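Local structure of sulfatase (Bacteroides fragilis CAG:558, 6USS) at residues V134-N139 with L149-K154; G331-D334 with T339-S342. The protein probably hydrolyses aryl sulfate esters, as a calcium-binding gut bacterial enzyme of the sulfatase family. The protein carries 1 engineered substitution. One frame throughout, in Å; residues are numbered along the deposited sequence.

Contact 1. Residues V134-N139 with L149-K154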
loop_
_atom_site.group_PDB
_atom_site.type_symbol
_atom_site.label_atom_id
_atom_site.label_comp_id
_atom_site.label_asym_id
_atom_site.label_seq_id
_atom_site.Cartn_x
_atom_site.Cartn_y
_atom_site.Cartn_z
ATOM N N VAL A 134 -6.937 13.171 -8.217
ATOM C CA VAL A 134 -5.522 13.380 -7.952
ATOM C C VAL A 134 -4.824 12.026 -7.918
ATOM O O VAL A 134 -5.443 10.983 -7.693
ATOM C CB VAL A 134 -5.285 14.142 -6.635
ATOM C CG1 VAL A 134 -6.099 15.440 -6.622
ATOM C CG2 VAL A 134 -5.619 13.240 -5.430
ATOM N N CYS A 135 -3.515 12.056 -8.142
ATOM C CA CYS A 135 -2.656 10.895 -7.971
ATOM C C CYS A 135 -1.245 11.414 -7.712
ATOM O O CYS A 135 -0.993 12.626 -7.736
ATOM C CB CYS A 135 -2.727 9.978 -9.191
ATOM S SG CYS A 135 -2.146 10.778 -10.719
ATOM N N GLN A 136 -0.310 10.489 -7.476
ATOM C CA GLN A 136 1.064 10.866 -7.178
ATOM C C GLN A 136 2.003 10.629 -8.343
ATOM O O GLN A 136 3.209 10.835 -8.193
ATOM C CB GLN A 136 1.585 10.116 -5.949
ATOM C CG GLN A 136 0.843 10.372 -4.663
ATOM C CD GLN A 136 1.613 9.849 -3.449
ATOM O OE1 GLN A 136 2.430 10.573 -2.857
ATOM N NE2 GLN A 136 1.367 8.581 -3.081
ATOM N N VAL A 137 1.490 10.208 -9.495
ATOM C CA VAL A 137 2.320 9.932 -10.667
ATOM C C VAL A 137 2.002 10.950 -11.753
ATOM O O VAL A 137 0.933 11.579 -11.718
ATOM C CB VAL A 137 2.109 8.498 -11.162
ATOM C CG1 VAL A 137 2.716 7.542 -10.177
ATOM C CG2 VAL A 137 0.633 8.222 -11.317
ATOM N N PRO A 138 2.893 11.174 -12.700
ATOM C CA PRO A 138 2.603 12.148 -13.762
ATOM C C PRO A 138 1.969 11.490 -14.984
ATOM O O PRO A 138 1.801 10.262 -15.018
ATOM C CB PRO A 138 3.985 12.735 -14.074
ATOM C CG PRO A 138 4.924 11.577 -13.804
ATOM C CD PRO A 138 4.316 10.786 -12.664
ATOM N N ASN A 139 1.592 12.308 -15.977
ATOM C CA ASN A 139 1.094 11.835 -17.275
ATOM C C ASN A 139 -0.191 11.022 -17.143
ATOM O O ASN A 139 -0.461 10.133 -17.956
ATOM C CB ASN A 139 2.154 11.016 -18.021
ATOM C CG ASN A 139 3.480 11.762 -18.171
ATOM O OD1 ASN A 139 3.509 12.942 -18.527
ATOM N ND2 ASN A 139 4.583 11.072 -17.895
ATOM N N LEU A 149 -0.395 13.559 1.353
ATOM C CA LEU A 149 -0.191 13.736 2.784
ATOM C C LEU A 149 0.161 12.416 3.474
ATOM O O LEU A 149 1.006 12.389 4.378
ATOM C CB LEU A 149 -1.440 14.361 3.396
ATOM C CG LEU A 149 -1.603 14.407 4.919
ATOM C CD1 LEU A 149 -0.546 15.250 5.616
ATOM C CD2 LEU A 149 -2.974 14.931 5.250
ATOM N N ALA A 150 -0.480 11.310 3.065
ATOM C CA ALA A 150 -0.216 10.018 3.697
ATOM C C ALA A 150 1.150 9.466 3.317
ATOM O O ALA A 150 1.759 8.732 4.109
ATOM C CB ALA A 150 -1.301 9.005 3.324
ATOM N N GLU A 151 1.626 9.775 2.105
ATOM C CA GLU A 151 2.972 9.379 1.701
ATOM C C GLU A 151 4.026 10.020 2.598
ATOM O O GLU A 151 5.005 9.369 2.984
ATOM C CB GLU A 151 3.211 9.761 0.238
ATOM C CG GLU A 151 4.415 9.073 -0.421
ATOM C CD GLU A 151 4.204 7.559 -0.618
ATOM O OE1 GLU A 151 3.083 7.158 -1.015
ATOM O OE2 GLU A 151 5.160 6.778 -0.378
ATOM N N ILE A 152 3.841 11.294 2.948
ATOM C CA ILE A 152 4.848 11.992 3.742
ATOM C C ILE A 152 4.856 11.472 5.172
ATOM O O ILE A 152 5.925 11.274 5.773
ATOM C CB ILE A 152 4.608 13.511 3.688
ATOM C CG1 ILE A 152 4.691 14.020 2.250
ATOM C CG2 ILE A 152 5.640 14.225 4.508
ATOM C CD1 ILE A 152 4.385 15.493 2.159
ATOM N N LEU A 153 3.665 11.244 5.739
ATOM C CA LEU A 153 3.571 10.582 7.035
ATOM C C LEU A 153 4.198 9.192 6.980
ATOM O O LEU A 153 5.020 8.840 7.834
ATOM C CB LEU A 153 2.105 10.505 7.482
ATOM C CG LEU A 153 1.429 11.835 7.828
ATOM C CD1 LEU A 153 -0.058 11.660 8.088
ATOM C CD2 LEU A 153 2.098 12.452 9.026
ATOM N N LYS A 154 3.829 8.392 5.970
ATOM C CA LYS A 154 4.385 7.046 5.822
ATOM C C LYS A 154 5.908 7.090 5.729
ATOM O O LYS A 154 6.609 6.400 6.480
ATOM C CB LYS A 154 3.774 6.368 4.591
ATOM C CG LYS A 154 4.165 4.897 4.343
ATOM C CD LYS A 154 3.908 4.503 2.860
ATOM C CE LYS A 154 5.063 3.649 2.273
ATOM N NZ LYS A 154 5.485 2.454 3.162
#
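The start of helix 149-155 is tied to the loop leaving strand 133-135 by one pair of polar side chains, Q136 and E151, which face each other at the subunit interface. The amide nitrogen NE2 of Q136 donates a nearly straight hydrogen bond to OE1 of E151 (3.0 Å, N-H...O 167°). The acceptor lies in the plane of the amide, whereas the donor reaches the carboxylate oxygen from its anti side and 31° out of the carboxylate plane. Beyond CG the Q136 chain runs extended, carrying its amide across to the helix. E151 has CG anti to the backbone N (chi1 -164°) and then bends at chi2, which brings OE1 round to NE2 of Q136. The other amide atom, OE1 of Q136, rests against the aliphatic part of the glutamate, 3.3 Å from E151 CB.

In the fold, strand 133-135 pairs in parallel with 143-145, and a short link then leads into the helix. Q136 spans this excursion twice: its OE1 also accepts a hydrogen bond from the backbone N of S148, the residue preceding the helix. With NE2 donating to the carbonyl O of H180 as well, three bonds fix the rotation of the amide.

E151 has a second role across the dimer. Its OE1 forms a salt bridge with NZ of K154 of the second subunit, so this oxygen receives both the neutral amide and a cation. Its OE2, by contrast, lies close to D155 OD1 and to OE2 of E151 of the second subunit, like charges that may favour protonation, an effect which the lysine and the amide at OE1 would oppose. K154 in turn packs on Q136 of the second subunit.

Contact 2. Residues G331-D334 with T339-S342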
loop_
_atom_site.group_PDB
_atom_site.type_symbol
_atom_site.label_atom_id
_atom_site.label_comp_id
_atom_site.label_asym_id
_atom_site.label_seq_id
_atom_site.Cartn_x
_atom_site.Cartn_y
_atom_site.Cartn_z
ATOM N N GLY A 331 -37.226 15.117 -1.118
ATOM C CA GLY A 331 -37.398 13.691 -0.909
ATOM C C GLY A 331 -36.506 13.092 0.166
ATOM O O GLY A 331 -36.743 11.953 0.577
ATOM N N TRP A 332 -35.498 13.816 0.639
ATOM C CA TRP A 332 -34.694 13.312 1.740
ATOM C C TRP A 332 -34.860 14.098 3.028
ATOM O O TRP A 332 -34.651 13.533 4.103
ATOM C CB TRP A 332 -33.210 13.287 1.359
ATOM C CG TRP A 332 -32.872 12.224 0.363
ATOM C CD1 TRP A 332 -32.278 12.401 -0.860
ATOM C CD2 TRP A 332 -33.094 10.805 0.499
ATOM N NE1 TRP A 332 -32.109 11.180 -1.489
ATOM C CE2 TRP A 332 -32.608 10.189 -0.683
ATOM C CE3 TRP A 332 -33.653 9.998 1.499
ATOM C CZ2 TRP A 332 -32.665 8.807 -0.886
ATOM C CZ3 TRP A 332 -33.711 8.622 1.297
ATOM C CH2 TRP A 332 -33.218 8.042 0.111
ATOM N N ARG A 333 -35.243 15.371 2.958
ATOM C CA ARG A 333 -35.308 16.206 4.150
ATOM C C ARG A 333 -36.628 16.959 4.194
ATOM O O ARG A 333 -37.133 17.411 3.159
ATOM C CB ARG A 333 -34.144 17.214 4.214
ATOM C CG ARG A 333 -32.749 16.608 4.032
ATOM C CD ARG A 333 -32.360 15.717 5.203
ATOM N NE ARG A 333 -32.494 16.402 6.487
ATOM C CZ ARG A 333 -31.623 17.284 6.978
ATOM N NH1 ARG A 333 -30.518 17.610 6.303
ATOM N NH2 ARG A 333 -31.862 17.840 8.163
ATOM N N ASP A 334 -37.187 17.071 5.400
ATOM C CA ASP A 334 -38.330 17.928 5.668
ATOM C C ASP A 334 -37.828 19.271 6.196
ATOM O O ASP A 334 -36.623 19.498 6.347
ATOM C CB ASP A 334 -39.299 17.262 6.648
ATOM C CG ASP A 334 -40.115 16.139 6.003
ATOM O OD1 ASP A 334 -40.589 16.314 4.854
ATOM O OD2 ASP A 334 -40.283 15.078 6.637
ATOM N N THR A 339 -32.949 25.271 4.005
ATOM C CA THR A 339 -32.685 25.798 5.343
ATOM C C THR A 339 -32.214 24.733 6.326
ATOM O O THR A 339 -32.199 24.987 7.531
ATOM C CB THR A 339 -33.925 26.500 5.904
ATOM O OG1 THR A 339 -34.956 25.536 6.165
ATOM C CG2 THR A 339 -34.435 27.565 4.925
ATOM N N GLN A 340 -31.816 23.554 5.850
ATOM C CA GLN A 340 -31.501 22.451 6.748
ATOM C C GLN A 340 -30.147 22.603 7.439
ATOM O O GLN A 340 -29.765 21.705 8.202
ATOM C CB GLN A 340 -31.547 21.128 5.985
ATOM C CG GLN A 340 -32.940 20.604 5.705
ATOM C CD GLN A 340 -33.644 21.353 4.567
ATOM O OE1 GLN A 340 -33.033 22.163 3.861
ATOM N NE2 GLN A 340 -34.940 21.089 4.397
ATOM N N ASN A 341 -29.406 23.689 7.195
ATOM C CA ASN A 341 -28.220 24.029 7.978
ATOM C C ASN A 341 -28.426 25.350 8.721
ATOM O O ASN A 341 -27.460 26.045 9.067
ATOM C CB ASN A 341 -26.971 24.079 7.095
ATOM C CG ASN A 341 -26.743 22.783 6.337
ATOM O OD1 ASN A 341 -26.314 21.774 6.915
ATOM N ND2 ASN A 341 -27.046 22.796 5.042
ATOM N N SER A 342 -29.687 25.700 8.965
ATOM C CA SER A 342 -30.010 26.957 9.619
ATOM C C SER A 342 -29.259 27.065 10.943
ATOM O O SER A 342 -29.155 26.070 11.671
ATOM C CB SER A 342 -31.514 27.049 9.869
ATOM O OG SER A 342 -31.745 27.862 10.999
HETATM O O HOH W 1 -30.035 19.517 9.949
HETATM O O HOH W 2 -28.513 19.580 7.118
#
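Q340 meets the other arm of its loop in two ways, through its amide at the backbone of D334 and through its methylenes at the side chain of R333. The direct hydrogen bond runs from NE2 of Q340 to the carbonyl O of D334 (3.0 Å, N-H...O 165°). The carbonyl oxygen lies in the amide plane, but the donor stands 55° out of the carbonyl plane. With chi2 at 76° the chain folds instead of running extended, which turns the amide toward D334. It also leaves OE1 of Q340 able to take a weak bond from the backbone N of T339.

Van der Waals contact supplies the rest of the direct interface. CG of Q340 sits 3.7 Å above the guanidinium plane of R333, over its centre, and CB of Q340 lies 3.7 Å from NH1 of R333. The two chains slide past one another in opposite directions, with amide and guanidinium planes steeply inclined.

Both segments belong to the long loop that follows strand 315-321 of the central sheet in this alkaline phosphatase-like fold. T339 to S342 forms a type I beta turn, closed by S342 N to T339 O, with Q340 at its second position.

Two waters in the guanidinium plane complete the link at its edge. NH2 of R333 donates to one water (3.1 Å), which lies 2.8 Å from O of Q340. NH1 of R333 donates to another, which is hydrogen-bonded to both O of Q340 and OD1 of N341. The arginine's strongest partner is E285 on helix 283-308: its OE2 forms a salt bridge with R333 NE and accepts a hydrogen bond from D334 N. Y288 of that helix adds a cation-pi interaction with R333, while D334 OD2 is hydrogen-bonded to T282 OG1.

How the contacts relate
Contacts 1 and 2 lie on opposite sides of the chain's centre, with their own centres 37 Å apart and their nearest atoms about 24 Å apart. Contact 1 faces the second subunit, whereas no other protein chain of the assembly touches contact 2. The latter is closer to the metal site: the side chain of R333 lies about 9 Å from that of D43, a calcium ligand, and about 13 Å from the calcium ion. Its loop begins with the calcium-site residues D322 and N323. Contact 1 lies away from these sites, although V134 packs on helix 88-97, which begins at the engineered calcium-site residue C88.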